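PDB 3P2H: AHL synthase from Burkholderia glumae, which probably catalyses synthesis of N-acyl-homoserine lactone quorum-sensing signals from a fatty acyl-[ACP] and S-adenosyl-L-methionine, with release of methylthioadenosine. Local coordinates for residues 3-8 / 124-129; 13-18 / 56-61; 81-86 / 165-170. The protein carries 3 engineered substitutions. All coordinates share one frame; numbering follows the deposited sequence.

How the contacts relate
Three contacts show how one mixed sheet can be dressed with helices at one end and line a ligand pocket at the other. Contacts 1 and 2 are neighbours, with centres about 13 Å apart, and meet through the antiparallel strands 2-6 and 53-58, where F4 N lies 2.7 Å from L56 O in a probable hydrogen bond. Contact 3 reaches the same sheet through strand 165-167 but lies across the chain's centre, its own centre about 26 Å from that of contact 1 and about 29 Å from that of contact 2. It holds V82 and F83 of the methylthioadenosine pocket. The F83 side chain is about 9 Å from the bound octanamide inhibitor, those of A126 and L56 about 13 Å.

Contact 1: 3-8 / 124-129; sequences TFVHEA and LAAAVE
T3 and V5 rest on the methyl group of A126, joining the edge strand 2-6 of the autoinducer synthase sheet to helix 120-133 in a small alpha/beta packing interface. The family belongs to the acetyltransferase clan, and here a helix lies against a sheet whose strand 2-6 pairs antiparallel with 53-58. The methyl of A126 points toward the strand and also touches V55 of that neighbouring strand. Its CB meets the whole branch point of T3 rather than a single tip: OG1 is 3.7 Å from that CB, T3 CB is 3.8 Å from it, and T3 CG2 is 4.1 Å from it. A chi1 of 63° turns the T3 hydroxyl to the methyl, with OG1 between the backbone N and the carbonyl carbon, and puts CG2 beside the N, slightly farther off. The hydroxyl touches the methyl by van der Waals contact alone. F4 points away from the helix, so successive residues of the strand serve its two faces. E7, just after the strand, forms a salt bridge through OE2 with R134 NH1, just past the end of helix 120-133. Two residues on from T3, V5 again turns toward the helix, where its side chain reaches C130, one helical turn beyond A126. Its touch on A126 is the looser one, apolar, with V5 CG2 4.3 Å from A126 CB.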
ATOM      1  N   THR A   3      13.473   5.632   1.027  1.00 17.55           N
ATOM      2  CA  THR A   3      12.630   4.452   1.202  1.00 17.28           C
ATOM      3  C   THR A   3      13.404   3.178   1.539  1.00 17.43           C
ATOM      4  O   THR A   3      14.526   2.970   1.073  1.00 14.74           O
ATOM      5  CB  THR A   3      11.777   4.209  -0.054  1.00 16.17           C
ATOM      6  OG1 THR A   3      12.635   3.930  -1.163  1.00 15.10           O
ATOM      7  CG2 THR A   3      10.936   5.449  -0.372  1.00 17.39           C
ATOM      8  N   PHE A   4      12.781   2.335   2.357  1.00 16.67           N
ATOM      9  CA  PHE A   4      13.371   1.078   2.802  1.00 16.99           C
ATOM     10  C   PHE A   4      12.367  -0.047   2.616  1.00 17.22           C
ATOM     11  O   PHE A   4      11.290  -0.022   3.210  1.00 17.16           O
ATOM     12  CB  PHE A   4      13.742   1.159   4.287  1.00 16.30           C
ATOM     13  CG  PHE A   4      14.729   2.238   4.605  1.00 17.13           C
ATOM     14  CD1 PHE A   4      14.351   3.580   4.570  1.00 17.40           C
ATOM     15  CD2 PHE A   4      16.045   1.920   4.917  1.00 16.65           C
ATOM     16  CE1 PHE A   4      15.269   4.584   4.842  1.00 15.18           C
ATOM     17  CE2 PHE A   4      16.973   2.924   5.189  1.00 17.47           C
ATOM     18  CZ  PHE A   4      16.584   4.253   5.152  1.00 14.44           C
ATOM     19  N   VAL A   5      12.721  -1.026   1.791  1.00 16.92           N
ATOM     20  CA  VAL A   5      11.848  -2.164   1.539  1.00 16.18           C
ATOM     21  C   VAL A   5      12.322  -3.383   2.333  1.00 16.15           C
ATOM     22  O   VAL A   5      13.467  -3.823   2.203  1.00 14.99           O
ATOM     23  CB  VAL A   5      11.815  -2.517   0.041  1.00 15.55           C
ATOM     24  CG1 VAL A   5      10.865  -3.669  -0.202  1.00 14.72           C
ATOM     25  CG2 VAL A   5      11.385  -1.302  -0.763  1.00 14.88           C
ATOM     26  N   HIS A   6      11.425  -3.919   3.152  1.00 16.23           N
ATOM     27  CA  HIS A   6      11.717  -5.079   3.981  1.00 16.34           C
ATOM     28  C   HIS A   6      10.973  -6.288   3.418  1.00 17.15           C
ATOM     29  O   HIS A   6       9.746  -6.350   3.482  1.00 14.88           O
ATOM     30  CB  HIS A   6      11.263  -4.811   5.419  1.00 17.13           C
ATOM     31  CG  HIS A   6      11.924  -3.626   6.054  1.00 17.73           C
ATOM     32  ND1 HIS A   6      13.078  -3.728   6.804  1.00 17.16           N
ATOM     33  CD2 HIS A   6      11.607  -2.309   6.034  1.00 17.36           C
ATOM     34  CE1 HIS A   6      13.442  -2.526   7.217  1.00 17.15           C
ATOM     35  NE2 HIS A   6      12.566  -1.647   6.763  1.00 16.62           N
ATOM     36  N   GLU A   7      11.717  -7.238   2.857  1.00 18.52           N
ATOM     37  CA  GLU A   7      11.122  -8.444   2.279  1.00 19.98           C
ATOM     38  C   GLU A   7      11.912  -9.699   2.646  1.00 20.44           C
ATOM     39  O   GLU A   7      12.040 -10.617   1.836  1.00 20.89           O
ATOM     40  CB  GLU A   7      11.029  -8.304   0.749  1.00 19.54           C
ATOM     41  CG  GLU A   7      12.294  -7.792   0.097  1.00 23.10           C
ATOM     42  CD  GLU A   7      12.121  -7.414  -1.372  1.00 24.89           C
ATOM     43  OE1 GLU A   7      12.880  -6.545  -1.840  1.00 25.82           O
ATOM     44  OE2 GLU A   7      11.250  -7.983  -2.066  1.00 24.87           O
ATOM     45  N   ALA A   8      12.419  -9.740   3.879  1.00 20.38           N
ATOM     46  CA  ALA A   8      13.217 -10.866   4.355  1.00 20.70           C
ATOM     47  C   ALA A   8      12.514 -11.736   5.396  1.00 21.83           C
ATOM     48  O   ALA A   8      13.162 -12.291   6.283  1.00 23.16           O
ATOM     49  CB  ALA A   8      14.538 -10.350   4.925  1.00 20.02           C
ATOM     50  N   LEU A 124       5.321   5.261  -3.484  1.00 17.08           N
ATOM     51  CA  LEU A 124       4.719   4.464  -4.541  1.00 17.30           C
ATOM     52  C   LEU A 124       5.795   3.828  -5.417  1.00 17.56           C
ATOM     53  O   LEU A 124       5.705   2.648  -5.767  1.00 18.72           O
ATOM     54  CB  LEU A 124       3.801   5.335  -5.401  1.00 17.79           C
ATOM     55  CG  LEU A 124       2.946   4.611  -6.447  1.00 17.95           C
ATOM     56  CD1 LEU A 124       2.115   3.515  -5.785  1.00 17.55           C
ATOM     57  CD2 LEU A 124       2.039   5.625  -7.134  1.00 17.59           C
ATOM     58  N   ALA A 125       6.813   4.609  -5.766  1.00 16.67           N
ATOM     59  CA  ALA A 125       7.898   4.108  -6.608  1.00 15.70           C
ATOM     60  C   ALA A 125       8.553   2.871  -6.005  1.00 15.91           C
ATOM     61  O   ALA A 125       8.818   1.896  -6.705  1.00 14.26           O
ATOM     62  CB  ALA A 125       8.938   5.193  -6.818  1.00 16.46           C
ATOM     63  N   ALA A 126       8.813   2.919  -4.702  1.00 15.59           N
ATOM     64  CA  ALA A 126       9.442   1.800  -4.001  1.00 15.80           C
ATOM     65  C   ALA A 126       8.547   0.569  -4.063  1.00 16.38           C
ATOM     66  O   ALA A 126       9.006  -0.528  -4.368  1.00 17.40           O
ATOM     67  CB  ALA A 126       9.713   2.179  -2.545  1.00 15.36           C
ATOM     68  N   ALA A 127       7.265   0.758  -3.767  1.00 16.50           N
ATOM     69  CA  ALA A 127       6.306  -0.338  -3.798  1.00 15.94           C
ATOM     70  C   ALA A 127       6.247  -0.965  -5.188  1.00 16.15           C
ATOM     71  O   ALA A 127       6.381  -2.180  -5.338  1.00 17.29           O
ATOM     72  CB  ALA A 127       4.926   0.171  -3.397  1.00 14.86           C
ATOM     73  N   VAL A 128       6.046  -0.135  -6.205  1.00 14.99           N
ATOM     74  CA  VAL A 128       5.973  -0.637  -7.574  1.00 15.43           C
ATOM     75  C   VAL A 128       7.227  -1.416  -7.960  1.00 16.26           C
ATOM     76  O   VAL A 128       7.142  -2.542  -8.442  1.00 16.67           O
ATOM     77  CB  VAL A 128       5.762   0.520  -8.576  1.00 15.11           C
ATOM     78  CG1 VAL A 128       5.908   0.011 -10.013  1.00 13.67           C
ATOM     79  CG2 VAL A 128       4.371   1.125  -8.369  1.00 13.91           C
ATOM     80  N   GLU A 129       8.385  -0.809  -7.732  1.00 17.50           N
ATOM     81  CA  GLU A 129       9.669  -1.422  -8.046  1.00 19.49           C
ATOM     82  C   GLU A 129       9.766  -2.809  -7.416  1.00 19.56           C
ATOM     83  O   GLU A 129      10.077  -3.794  -8.093  1.00 18.56           O
ATOM     84  CB  GLU A 129      10.789  -0.532  -7.516  1.00 23.61           C
ATOM     85  CG  GLU A 129      12.163  -0.853  -8.049  1.00 27.71           C
ATOM     86  CD  GLU A 129      13.172   0.193  -7.634  1.00 31.92           C
ATOM     87  OE1 GLU A 129      13.986   0.601  -8.493  1.00 32.18           O
ATOM     88  OE2 GLU A 129      13.155   0.609  -6.449  1.00 33.63           O
TER

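Contact 2: 13-18 / 56-61; sequences AHIAAE and LGRDAN
I15 and E18, one turn apart on helix 13-30, face the strand 53-58 of a beta hairpin, so that this alpha/beta contact of the autoinducer synthase fold combines a greasy touch with a salt bridge. Helix and strand run almost at right angles, 83° between the two short segments, with axes 11.9 Å apart at their closest. L56 opens the strand segment: its CD1 lies 4.0 Å from I15 CG2, the branch that stands anti to the backbone N of I15. G57 is backbone-bonded to strand 64-72, which holds the strand in the hairpin. R58 carries most of the contact. Its chain is extended from CG to NE and thrusts the guanidinium end-on at E18, whose own extended chain comes from the opposite direction. NH2 donates to E18 OE1 at 2.8 Å in a nearly straight bond (165°), and NH1 donates to E18 OE2, also at 2.8 Å. Both oxygens lie close to the guanidinium plane, but the carboxylate is turned 56° from it, so each oxygen is approached from above the carboxylate plane. This two-pronged grip fixes the rotation of the guanidinium. I15 CD1 borders the same group at its edge, 3.6 Å from R58 NH2, while I64 of the neighbouring strand touches L56, R58 and E18 alike. NH1 has a second acceptor in the carbonyl of G62, a tether back to the hairpin's own loop. Next, D59 shapes that loop as an Asx turn: its OD2 accepts from N61 N at 2.7 Å and also from the backbone N of E63.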
ATOM      1  N   ALA A  13      12.236  -7.247  15.449  1.00 18.90           N
ATOM      2  CA  ALA A  13      11.431  -6.674  16.526  1.00 19.27           C
ATOM      3  C   ALA A  13      11.324  -5.148  16.555  1.00 18.51           C
ATOM      4  O   ALA A  13      10.217  -4.604  16.620  1.00 18.41           O
ATOM      5  CB  ALA A  13      11.948  -7.175  17.879  1.00 20.65           C
ATOM      6  N   HIS A  14      12.456  -4.453  16.512  1.00 17.78           N
ATOM      7  CA  HIS A  14      12.423  -2.999  16.580  1.00 17.87           C
ATOM      8  C   HIS A  14      11.712  -2.333  15.403  1.00 17.28           C
ATOM      9  O   HIS A  14      11.087  -1.291  15.571  1.00 16.13           O
ATOM     10  CB  HIS A  14      13.837  -2.425  16.735  1.00 17.25           C
ATOM     11  CG  HIS A  14      14.744  -2.722  15.586  1.00 17.91           C
ATOM     12  ND1 HIS A  14      15.232  -3.983  15.329  1.00 17.56           N
ATOM     13  CD2 HIS A  14      15.253  -1.916  14.624  1.00 16.60           C
ATOM     14  CE1 HIS A  14      16.005  -3.944  14.258  1.00 18.34           C
ATOM     15  NE2 HIS A  14      16.034  -2.701  13.811  1.00 17.58           N
ATOM     16  N   ILE A  15      11.802  -2.935  14.221  1.00 16.67           N
ATOM     17  CA  ILE A  15      11.142  -2.381  13.042  1.00 17.11           C
ATOM     18  C   ILE A  15       9.636  -2.615  13.146  1.00 17.64           C
ATOM     19  O   ILE A  15       8.836  -1.754  12.780  1.00 16.20           O
ATOM     20  CB  ILE A  15      11.662  -3.039  11.743  1.00 17.38           C
ATOM     21  CG1 ILE A  15      13.160  -2.775  11.589  1.00 17.17           C
ATOM     22  CG2 ILE A  15      10.903  -2.501  10.545  1.00 16.60           C
ATOM     23  CD1 ILE A  15      13.528  -1.316  11.523  1.00 19.17           C
ATOM     24  N   ALA A  16       9.261  -3.790  13.644  1.00 16.03           N
ATOM     25  CA  ALA A  16       7.857  -4.137  13.809  1.00 16.93           C
ATOM     26  C   ALA A  16       7.193  -3.162  14.777  1.00 17.09           C
ATOM     27  O   ALA A  16       6.070  -2.716  14.549  1.00 17.76           O
ATOM     28  CB  ALA A  16       7.728  -5.577  14.327  1.00 17.92           C
ATOM     29  N   ALA A  17       7.896  -2.821  15.853  1.00 16.71           N
ATOM     30  CA  ALA A  17       7.363  -1.893  16.845  1.00 17.33           C
ATOM     31  C   ALA A  17       7.262  -0.478  16.273  1.00 17.58           C
ATOM     32  O   ALA A  17       6.248   0.196  16.426  1.00 17.53           O
ATOM     33  CB  ALA A  17       8.244  -1.896  18.086  1.00 18.84           C
ATOM     34  N   GLU A  18       8.316  -0.043  15.599  1.00 18.30           N
ATOM     35  CA  GLU A  18       8.351   1.290  15.014  1.00 18.95           C
ATOM     36  C   GLU A  18       7.292   1.475  13.921  1.00 18.60           C
ATOM     37  O   GLU A  18       6.633   2.516  13.851  1.00 17.30           O
ATOM     38  CB  GLU A  18       9.751   1.554  14.459  1.00 21.11           C
ATOM     39  CG  GLU A  18       9.944   2.925  13.862  1.00 23.28           C
ATOM     40  CD  GLU A  18      11.370   3.155  13.424  1.00 24.96           C
ATOM     41  OE1 GLU A  18      12.072   2.156  13.154  1.00 25.21           O
ATOM     42  OE2 GLU A  18      11.781   4.334  13.337  1.00 25.55           O
ATOM     43  N   LEU A  56       8.974   1.317   4.055  1.00 15.70           N
ATOM     44  CA  LEU A  56       8.970   2.374   5.063  1.00 15.95           C
ATOM     45  C   LEU A  56       9.726   3.572   4.507  1.00 15.88           C
ATOM     46  O   LEU A  56      10.772   3.417   3.883  1.00 14.99           O
ATOM     47  CB  LEU A  56       9.663   1.932   6.362  1.00 18.24           C
ATOM     48  CG  LEU A  56       9.210   0.689   7.131  1.00 20.34           C
ATOM     49  CD1 LEU A  56       9.746   0.772   8.553  1.00 20.32           C
ATOM     50  CD2 LEU A  56       7.705   0.598   7.157  1.00 23.23           C
ATOM     51  N   GLY A  57       9.185   4.762   4.721  1.00 16.74           N
ATOM     52  CA  GLY A  57       9.861   5.963   4.268  1.00 16.43           C
ATOM     53  C   GLY A  57      10.379   6.628   5.525  1.00 15.40           C
ATOM     54  O   GLY A  57       9.673   6.644   6.527  1.00 16.84           O
ATOM     55  N   ARG A  58      11.599   7.151   5.493  1.00 16.28           N
ATOM     56  CA  ARG A  58      12.177   7.813   6.670  1.00 16.17           C
ATOM     57  C   ARG A  58      12.663   9.218   6.321  1.00 16.89           C
ATOM     58  O   ARG A  58      13.221   9.436   5.254  1.00 17.17           O
ATOM     59  CB  ARG A  58      13.337   6.982   7.231  1.00 14.57           C
ATOM     60  CG  ARG A  58      12.906   5.636   7.824  1.00 14.24           C
ATOM     61  CD  ARG A  58      14.104   4.803   8.247  1.00 15.00           C
ATOM     62  NE  ARG A  58      13.737   3.509   8.823  1.00 15.03           N
ATOM     63  CZ  ARG A  58      13.334   3.325  10.077  1.00 15.62           C
ATOM     64  NH1 ARG A  58      13.234   4.353  10.914  1.00 16.12           N
ATOM     65  NH2 ARG A  58      13.050   2.105  10.503  1.00 16.43           N
ATOM     66  N   ASP A  59      12.455  10.165   7.232  1.00 19.64           N
ATOM     67  CA  ASP A  59      12.858  11.549   6.997  1.00 21.04           C
ATOM     68  C   ASP A  59      14.325  11.792   7.316  1.00 21.80           C
ATOM     69  O   ASP A  59      15.059  10.861   7.642  1.00 21.30           O
ATOM     70  CB  ASP A  59      11.968  12.508   7.805  1.00 21.51           C
ATOM     71  CG  ASP A  59      12.144  12.367   9.313  1.00 22.57           C
ATOM     72  OD1 ASP A  59      11.262  12.859  10.043  1.00 25.33           O
ATOM     73  OD2 ASP A  59      13.148  11.786   9.780  1.00 22.99           O
ATOM     74  N   ALA A  60      14.747  13.049   7.225  1.00 22.99           N
ATOM     75  CA  ALA A  60      16.135  13.408   7.491  1.00 24.87           C
ATOM     76  C   ALA A  60      16.616  12.966   8.869  1.00 24.56           C
ATOM     77  O   ALA A  60      17.815  12.834   9.089  1.00 25.80           O
ATOM     78  CB  ALA A  60      16.329  14.925   7.331  1.00 25.93           C
ATOM     79  N   ASN A  61      15.689  12.732   9.793  1.00 24.15           N
ATOM     80  CA  ASN A  61      16.068  12.299  11.135  1.00 24.27           C
ATOM     81  C   ASN A  61      15.928  10.795  11.322  1.00 23.88           C
ATOM     82  O   ASN A  61      16.010  10.294  12.442  1.00 22.21           O
ATOM     83  CB  ASN A  61      15.227  13.007  12.195  1.00 26.47           C
ATOM     84  CG  ASN A  61      15.377  14.512  12.150  1.00 28.56           C
ATOM     85  OD1 ASN A  61      16.484  15.032  12.006  1.00 30.35           O
ATOM     86  ND2 ASN A  61      14.263  15.220  12.289  1.00 28.08           N
TER

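Contact 3: 81-86 / 165-170; sequences EVFPHL and VSIDGR. With MTA (5'-deoxy-5'-methylthioadenosine), chain B.
L86 and V165 cross at about a right angle and press hard together, with L86 CD2 only 3.3 Å from V165 CG1, tighter than carbon atoms usually come. With chi1 at 63°, V165 holds CG1 between its backbone N and carbonyl carbon, which sends that branch to the leucine. The other fork of L86 reaches I167, its CD1 lying 4.2 Å from I167 CD1. V165 and I167 are two residues apart on the short strand 165-167 and present their side chains to the same partner. I167 CD1 also approaches the F83 ring obliquely, 4.4 Å from CE1, so the same isoleucine methyl meets both leucine and phenylalanine. The ring itself is held from more than one direction. V82 CG1 lies 3.5 Å above its plane, over its centre, and the ligand sugar stands at its edge, where F83 CE2 is 3.4 Å from MTA O4'. The same V82 methyl touches the adenine, 3.7 Å from MTA C2, so one valine serves both ring and ligand. L86 leans further on V142 of the sheet, and D45 and Q46 supply hydrogen bonds to the ligand. On the strand side, I167 and R170 exchange two backbone hydrogen bonds around D168 and G169, a type I' turn that closes a tight beta hairpin with strand 170-178. From it R170 turns its guanidinium edge toward MTA O3', NH2 remaining 4.1 Å from it. V82 and F83 thus line a nucleoside pocket, and L86, V165 and I167 form an apolar cluster packed next to F83; since methylthioadenosine is a reaction product, this is consistent with the S-adenosyl-L-methionine site of an acyl-homoserine lactone synthase.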
ATOM      1  N   GLU A  81     -10.823 -10.881   0.999  1.00 16.33           N
ATOM      2  CA  GLU A  81     -11.582 -11.406   2.126  1.00 18.26           C
ATOM      3  C   GLU A  81     -12.515 -10.447   2.850  1.00 18.77           C
ATOM      4  O   GLU A  81     -13.606 -10.836   3.250  1.00 20.27           O
ATOM      5  CB  GLU A  81     -10.614 -12.026   3.141  1.00 18.65           C
ATOM      6  CG  GLU A  81      -9.881 -13.233   2.588  1.00 19.91           C
ATOM      7  CD  GLU A  81      -8.983 -13.911   3.603  1.00 21.73           C
ATOM      8  OE1 GLU A  81      -8.685 -15.104   3.395  1.00 19.17           O
ATOM      9  OE2 GLU A  81      -8.570 -13.259   4.590  1.00 21.22           O
ATOM     10  N   VAL A  82     -12.092  -9.202   3.018  1.00 18.70           N
ATOM     11  CA  VAL A  82     -12.890  -8.216   3.736  1.00 19.73           C
ATOM     12  C   VAL A  82     -13.817  -7.351   2.876  1.00 19.55           C
ATOM     13  O   VAL A  82     -14.984  -7.171   3.218  1.00 20.07           O
ATOM     14  CB  VAL A  82     -11.965  -7.294   4.568  1.00 21.31           C
ATOM     15  CG1 VAL A  82     -12.787  -6.256   5.340  1.00 23.59           C
ATOM     16  CG2 VAL A  82     -11.145  -8.135   5.529  1.00 21.12           C
ATOM     17  N   PHE A  83     -13.313  -6.828   1.761  1.00 17.92           N
ATOM     18  CA  PHE A  83     -14.127  -5.973   0.906  1.00 17.90           C
ATOM     19  C   PHE A  83     -14.330  -6.474  -0.526  1.00 17.13           C
ATOM     20  O   PHE A  83     -14.209  -5.707  -1.479  1.00 16.32           O
ATOM     21  CB  PHE A  83     -13.516  -4.574   0.872  1.00 19.00           C
ATOM     22  CG  PHE A  83     -13.432  -3.916   2.218  1.00 22.24           C
ATOM     23  CD1 PHE A  83     -14.590  -3.606   2.930  1.00 22.71           C
ATOM     24  CD2 PHE A  83     -12.200  -3.601   2.776  1.00 21.95           C
ATOM     25  CE1 PHE A  83     -14.523  -2.990   4.179  1.00 22.29           C
ATOM     26  CE2 PHE A  83     -12.119  -2.984   4.026  1.00 24.12           C
ATOM     27  CZ  PHE A  83     -13.287  -2.678   4.728  1.00 24.78           C
ATOM     28  N   PRO A  84     -14.678  -7.757  -0.696  1.00 17.30           N
ATOM     29  CA  PRO A  84     -14.878  -8.281  -2.052  1.00 17.12           C
ATOM     30  C   PRO A  84     -16.017  -7.624  -2.832  1.00 17.75           C
ATOM     31  O   PRO A  84     -16.007  -7.609  -4.066  1.00 15.87           O
ATOM     32  CB  PRO A  84     -15.134  -9.765  -1.806  1.00 18.71           C
ATOM     33  CG  PRO A  84     -15.849  -9.759  -0.489  1.00 18.31           C
ATOM     34  CD  PRO A  84     -15.033  -8.769   0.314  1.00 16.62           C
ATOM     35  N   HIS A  85     -16.994  -7.085  -2.108  1.00 15.47           N
ATOM     36  CA  HIS A  85     -18.150  -6.447  -2.730  1.00 16.24           C
ATOM     37  C   HIS A  85     -17.817  -5.106  -3.381  1.00 17.82           C
ATOM     38  O   HIS A  85     -18.658  -4.511  -4.055  1.00 16.27           O
ATOM     39  CB  HIS A  85     -19.267  -6.267  -1.692  1.00 16.40           C
ATOM     40  CG  HIS A  85     -18.829  -5.561  -0.445  1.00 18.31           C
ATOM     41  ND1 HIS A  85     -18.560  -4.209  -0.404  1.00 18.38           N
ATOM     42  CD2 HIS A  85     -18.593  -6.028   0.806  1.00 18.52           C
ATOM     43  CE1 HIS A  85     -18.176  -3.875   0.815  1.00 17.41           C
ATOM     44  NE2 HIS A  85     -18.188  -4.960   1.569  1.00 18.37           N
ATOM     45  N   LEU A  86     -16.593  -4.631  -3.188  1.00 18.11           N
ATOM     46  CA  LEU A  86     -16.192  -3.365  -3.787  1.00 20.29           C
ATOM     47  C   LEU A  86     -15.753  -3.588  -5.219  1.00 21.34           C
ATOM     48  O   LEU A  86     -15.586  -2.638  -5.975  1.00 21.18           O
ATOM     49  CB  LEU A  86     -15.038  -2.727  -3.008  1.00 20.76           C
ATOM     50  CG  LEU A  86     -15.319  -2.148  -1.618  1.00 21.36           C
ATOM     51  CD1 LEU A  86     -14.084  -1.391  -1.143  1.00 23.22           C
ATOM     52  CD2 LEU A  86     -16.510  -1.224  -1.663  1.00 21.33           C
ATOM     53  N   VAL A 165     -17.357   4.150  -3.360  1.00 16.64           N
ATOM     54  CA  VAL A 165     -18.313   4.032  -2.270  1.00 17.31           C
ATOM     55  C   VAL A 165     -17.742   4.767  -1.066  1.00 18.16           C
ATOM     56  O   VAL A 165     -16.525   4.866  -0.909  1.00 17.99           O
ATOM     57  CB  VAL A 165     -18.534   2.547  -1.906  1.00 16.51           C
ATOM     58  CG1 VAL A 165     -17.235   1.946  -1.409  1.00 19.15           C
ATOM     59  CG2 VAL A 165     -19.623   2.411  -0.869  1.00 16.35           C
ATOM     60  N   SER A 166     -18.621   5.304  -0.231  1.00 17.61           N
ATOM     61  CA  SER A 166     -18.184   6.018   0.957  1.00 19.47           C
ATOM     62  C   SER A 166     -18.366   5.081   2.148  1.00 19.99           C
ATOM     63  O   SER A 166     -19.488   4.699   2.484  1.00 19.01           O
ATOM     64  CB  SER A 166     -19.011   7.293   1.135  1.00 21.02           C
ATOM     65  OG  SER A 166     -18.572   8.051   2.253  1.00 26.11           O
ATOM     66  N   ILE A 167     -17.253   4.695   2.769  1.00 20.57           N
ATOM     67  CA  ILE A 167     -17.293   3.793   3.915  1.00 22.10           C
ATOM     68  C   ILE A 167     -17.060   4.565   5.208  1.00 22.88           C
ATOM     69  O   ILE A 167     -15.983   5.121   5.425  1.00 22.71           O
ATOM     70  CB  ILE A 167     -16.228   2.686   3.789  1.00 21.38           C
ATOM     71  CG1 ILE A 167     -16.483   1.868   2.518  1.00 23.07           C
ATOM     72  CG2 ILE A 167     -16.262   1.788   5.015  1.00 23.47           C
ATOM     73  CD1 ILE A 167     -15.391   0.874   2.201  1.00 21.64           C
ATOM     74  N   ASP A 168     -18.080   4.582   6.064  1.00 23.03           N
ATOM     75  CA  ASP A 168     -18.015   5.299   7.330  1.00 23.83           C
ATOM     76  C   ASP A 168     -17.610   6.732   7.061  1.00 23.23           C
ATOM     77  O   ASP A 168     -16.770   7.290   7.764  1.00 23.80           O
ATOM     78  CB  ASP A 168     -17.011   4.639   8.274  1.00 25.17           C
ATOM     79  CG  ASP A 168     -17.522   3.327   8.836  1.00 27.44           C
ATOM     80  OD1 ASP A 168     -16.701   2.562   9.386  1.00 27.54           O
ATOM     81  OD2 ASP A 168     -18.746   3.071   8.736  1.00 25.73           O
ATOM     82  N   GLY A 169     -18.191   7.310   6.014  1.00 22.20           N
ATOM     83  CA  GLY A 169     -17.902   8.688   5.663  1.00 22.40           C
ATOM     84  C   GLY A 169     -16.655   8.961   4.841  1.00 23.58           C
ATOM     85  O   GLY A 169     -16.355  10.123   4.573  1.00 24.12           O
ATOM     86  N   ARG A 170     -15.924   7.923   4.435  1.00 23.36           N
ATOM     87  CA  ARG A 170     -14.708   8.120   3.634  1.00 24.25           C
ATOM     88  C   ARG A 170     -14.846   7.540   2.230  1.00 22.91           C
ATOM     89  O   ARG A 170     -14.981   6.329   2.064  1.00 21.26           O
ATOM     90  CB  ARG A 170     -13.498   7.480   4.325  1.00 27.13           C
ATOM     91  CG  ARG A 170     -13.012   8.220   5.567  1.00 33.72           C
ATOM     92  CD  ARG A 170     -11.741   7.586   6.140  1.00 38.72           C
ATOM     93  NE  ARG A 170     -12.033   6.403   6.945  1.00 42.49           N
ATOM     94  CZ  ARG A 170     -12.804   6.422   8.033  1.00 45.37           C
ATOM     95  NH1 ARG A 170     -13.352   7.566   8.439  1.00 45.26           N
ATOM     96  NH2 ARG A 170     -13.032   5.303   8.716  1.00 45.80           N
TER
HETATM   97  CS  MTA B 204      -9.156   0.293   3.611  1.00 37.89           C
HETATM   98  S5' MTA B 204     -10.744   1.174   3.685  1.00 38.86           S
HETATM   99  C5' MTA B 204     -10.787   1.668   5.434  1.00 34.43           C
HETATM  100  C4' MTA B 204     -11.617   0.706   6.288  1.00 32.50           C
HETATM  101  O4' MTA B 204     -10.985  -0.603   6.220  1.00 31.04           O
HETATM  102  C2' MTA B 204     -10.825   0.027   8.467  1.00 30.42           C
HETATM  103  O2' MTA B 204     -11.169  -0.158   9.844  1.00 33.33           O
HETATM  104  C3' MTA B 204     -11.594   1.189   7.745  1.00 30.96           C
HETATM  105  O3' MTA B 204     -12.937   1.252   8.240  1.00 32.15           O
HETATM  106  C1' MTA B 204     -11.114  -1.175   7.549  1.00 27.90           C
HETATM  107  N9  MTA B 204     -10.112  -2.251   7.695  1.00 25.22           N
HETATM  108  C8  MTA B 204      -8.758  -2.167   7.473  1.00 23.93           C
HETATM  109  N7  MTA B 204      -8.175  -3.305   7.695  1.00 24.17           N
HETATM  110  C5  MTA B 204      -9.116  -4.210   8.073  1.00 24.19           C
HETATM  111  C6  MTA B 204      -9.101  -5.597   8.442  1.00 23.24           C
HETATM  112  N6  MTA B 204      -7.908  -6.297   8.457  1.00 23.54           N
HETATM  113  N1  MTA B 204     -10.284  -6.209   8.776  1.00 22.51           N
HETATM  114  C2  MTA B 204     -11.473  -5.538   8.769  1.00 23.30           C
HETATM  115  N3  MTA B 204     -11.498  -4.218   8.421  1.00 22.98           N
HETATM  116  C4  MTA B 204     -10.383  -3.532   8.076  1.00 23.94           C